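Local structure of polyketide cyclase / dehydrase and lipid transport (Nitrosospira multiformis, 3P51) at residues I88-N94 / W110-S116. The protein is of unknown function but, as a member of the Bet v 1-like polyketide cyclase and lipid transport family, probably binds a hydrophobic ligand. Sequence-based numbering, arbitrary orientation.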
loop_
_atom_site.group_PDB
_atom_site.type_symbol
_atom_site.label_atom_id
_atom_site.label_comp_id
_atom_site.label_asym_id
_atom_site.label_seq_id
_atom_site.Cartn_x
_atom_site.Cartn_y
_atom_site.Cartn_z
ATOM N N ILE A 88 11.632 -15.021 18.902
ATOM C CA ILE A 88 10.949 -13.971 18.148
ATOM C C ILE A 88 9.452 -14.245 18.039
ATOM O O ILE A 88 8.998 -15.361 18.299
ATOM C CB ILE A 88 11.530 -13.811 16.726
ATOM C CG1 ILE A 88 11.202 -15.031 15.861
ATOM C CG2 ILE A 88 13.030 -13.584 16.786
ATOM C CD1 ILE A 88 11.487 -14.825 14.345
ATOM N N TYR A 89 8.686 -13.223 17.662
ATOM C CA TYR A 89 7.270 -13.414 17.351
ATOM C C TYR A 89 6.807 -12.500 16.219
ATOM O O TYR A 89 7.493 -11.531 15.867
ATOM C CB TYR A 89 6.372 -13.273 18.590
ATOM C CG TYR A 89 6.391 -11.929 19.292
ATOM C CD1 TYR A 89 5.397 -10.979 19.052
ATOM C CD2 TYR A 89 7.368 -11.628 20.239
ATOM C CE1 TYR A 89 5.393 -9.753 19.717
ATOM C CE2 TYR A 89 7.373 -10.404 20.911
ATOM C CZ TYR A 89 6.386 -9.473 20.647
ATOM O OH TYR A 89 6.400 -8.261 21.306
ATOM N N ASN A 90 5.656 -12.833 15.640
ATOM C CA ASN A 90 5.096 -12.064 14.534
ATOM C C ASN A 90 6.072 -11.882 13.383
ATOM O O ASN A 90 6.183 -10.787 12.837
ATOM C CB ASN A 90 4.625 -10.689 15.016
ATOM C CG ASN A 90 3.489 -10.779 16.016
ATOM O OD1 ASN A 90 2.844 -11.823 16.146
ATOM N ND2 ASN A 90 3.230 -9.680 16.728
ATOM N N TYR A 91 6.775 -12.945 13.008
ATOM C CA TYR A 91 7.622 -12.881 11.830
ATOM C C TYR A 91 6.764 -12.888 10.571
ATOM O O TYR A 91 5.939 -13.775 10.387
ATOM C CB TYR A 91 8.605 -14.053 11.753
ATOM C CG TYR A 91 9.605 -13.836 10.645
ATOM C CD1 TYR A 91 10.896 -13.398 10.923
ATOM C CD2 TYR A 91 9.240 -14.005 9.311
ATOM C CE1 TYR A 91 11.800 -13.169 9.903
ATOM C CE2 TYR A 91 10.141 -13.774 8.277
ATOM C CZ TYR A 91 11.418 -13.352 8.590
ATOM O OH TYR A 91 12.315 -13.118 7.587
ATOM N N VAL A 92 6.969 -11.896 9.709
ATOM C CA VAL A 92 6.292 -11.844 8.408
ATOM C C VAL A 92 7.330 -11.690 7.309
ATOM O O VAL A 92 8.203 -10.824 7.393
ATOM C CB VAL A 92 5.310 -10.670 8.309
ATOM C CG1 VAL A 92 4.798 -10.516 6.849
ATOM C CG2 VAL A 92 4.149 -10.847 9.296
ATOM N N GLY A 93 7.256 -12.549 6.300
ATOM C CA GLY A 93 8.135 -12.459 5.144
ATOM C C GLY A 93 7.298 -11.980 3.975
ATOM O O GLY A 93 6.105 -12.280 3.922
ATOM N N ASN A 94 7.906 -11.228 3.059
ATOM C CA ASN A 94 7.161 -10.555 1.992
ATOM C C ASN A 94 8.032 -10.580 0.747
ATOM O O ASN A 94 9.031 -9.875 0.679
ATOM C CB ASN A 94 6.845 -9.114 2.424
ATOM C CG ASN A 94 5.985 -8.347 1.410
ATOM O OD1 ASN A 94 5.934 -8.675 0.232
ATOM N ND2 ASN A 94 5.321 -7.304 1.883
ATOM N N TRP A 110 12.727 -8.863 -1.103
ATOM C CA TRP A 110 12.297 -9.747 -0.031
ATOM C C TRP A 110 12.469 -9.006 1.285
ATOM O O TRP A 110 13.581 -8.604 1.632
ATOM C CB TRP A 110 13.129 -11.027 -0.041
ATOM C CG TRP A 110 12.393 -12.245 0.433
ATOM C CD1 TRP A 110 11.439 -12.307 1.412
ATOM C CD2 TRP A 110 12.546 -13.580 -0.064
ATOM N NE1 TRP A 110 11.002 -13.603 1.564
ATOM C CE2 TRP A 110 11.663 -14.402 0.667
ATOM C CE3 TRP A 110 13.353 -14.161 -1.049
ATOM C CZ2 TRP A 110 11.558 -15.777 0.439
ATOM C CZ3 TRP A 110 13.243 -15.525 -1.281
ATOM C CH2 TRP A 110 12.357 -16.318 -0.532
ATOM N N SER A 111 11.362 -8.813 1.997
ATOM C CA SER A 111 11.362 -8.148 3.294
ATOM C C SER A 111 11.019 -9.134 4.405
ATOM O O SER A 111 10.257 -10.083 4.208
ATOM C CB SER A 111 10.321 -7.020 3.329
ATOM O OG SER A 111 10.334 -6.239 2.145
ATOM N N GLY A 112 11.569 -8.884 5.587
ATOM C CA GLY A 112 11.246 -9.675 6.753
ATOM C C GLY A 112 11.117 -8.737 7.923
ATOM O O GLY A 112 11.874 -7.776 8.046
ATOM N N SER A 113 10.147 -8.988 8.784
ATOM C CA SER A 113 10.041 -8.199 9.996
ATOM C C SER A 113 9.480 -9.045 11.113
ATOM O O SER A 113 8.697 -9.973 10.875
ATOM C CB SER A 113 9.191 -6.945 9.755
ATOM O OG SER A 113 7.863 -7.299 9.394
ATOM N N TRP A 114 9.894 -8.730 12.335
ATOM C CA TRP A 114 9.483 -9.498 13.492
ATOM C C TRP A 114 9.660 -8.682 14.755
ATOM O O TRP A 114 10.220 -7.588 14.716
ATOM C CB TRP A 114 10.281 -10.803 13.578
ATOM C CG TRP A 114 11.757 -10.631 13.745
ATOM C CD1 TRP A 114 12.456 -10.681 14.909
ATOM C CD2 TRP A 114 12.721 -10.404 12.705
ATOM N NE1 TRP A 114 13.800 -10.496 14.668
ATOM C CE2 TRP A 114 13.985 -10.326 13.322
ATOM C CE3 TRP A 114 12.636 -10.271 11.321
ATOM C CZ2 TRP A 114 15.156 -10.111 12.596
ATOM C CZ3 TRP A 114 13.801 -10.050 10.598
ATOM C CH2 TRP A 114 15.043 -9.977 11.238
ATOM N N GLU A 115 9.154 -9.209 15.866
ATOM C CA GLU A 115 9.347 -8.610 17.177
ATOM C C GLU A 115 10.297 -9.490 17.963
ATOM O O GLU A 115 10.270 -10.721 17.844
ATOM C CB GLU A 115 8.015 -8.499 17.940
ATOM C CG GLU A 115 6.915 -7.749 17.159
ATOM C CD GLU A 115 7.129 -6.238 17.149
ATOM O OE1 GLU A 115 7.831 -5.723 18.045
ATOM O OE2 GLU A 115 6.590 -5.559 16.253
ATOM N N SER A 116 11.128 -8.856 18.780
ATOM C CA SER A 116 12.147 -9.580 19.519
ATOM C C SER A 116 12.779 -8.669 20.549
ATOM O O SER A 116 12.820 -7.448 20.372
ATOM C CB SER A 116 13.235 -10.077 18.569
ATOM O OG SER A 116 14.253 -10.753 19.294
HETATM O O HOH W 1 6.133 -8.312 11.727
HETATM O O HOH W 2 4.054 -6.902 15.688
HETATM O O HOH W 3 7.875 -8.083 6.504
HETATM O O HOH W 4 9.268 -7.098 -0.066
#
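The open ends of the antiparallel hairpin formed by strands 88-100 and 105-116 pair here, interrupted by a beta bulge in which N90 and Y91 both lie opposite W114. Y89 N and Y89 O bond E115 O and E115 N; beyond the bulge the exchange resumes one residue out of step, V92 N reaching S113 O at 2.8 Å, and N94 bonds S111 likewise. The extra residue, N90, takes a left-handed helical backbone conformation, and its carbonyl accepts a bond from a water that also touches S113 OG. On the face carrying Y91 and W114, CE1 of Y91 comes to 3.3 Å from CE3 of W114; the two rings point the same way, near parallel at 14° but displaced, so they touch at CE1 and CE3 rather than stacking fully. I88 CG2 meets the pyrrole side of the same indole, 3.5 Å from CD1. In the Bet v 1-like helix-grip fold this is the side of the sheet facing the long helix 120-139: W114 rests on A121, and Y91 OH is hydrogen-bonded to Y129. Replacing W114 by an alanine would probably open a gap between I88, Y91 and helix 120-139, leaving the tyrosine ring without its flanking indole. The face carrying Y89, V92, S113 and E115 holds the waters, and Y89 also packs there on T119 of a neighbouring subunit. E115 CB sits over the ring of Y89, 3.4 Å from its centroid in a CH-pi contact; Y89 CG, lodged between its backbone N and carbonyl carbon (chi1 61°), swings the ring across the strand to receive it. A water links N90 ND2 to E115 OE2, another joins V92 O and S113 OG, and N94 OD1 is hydrogen-bonded to R71 NH1 on strand 71-78.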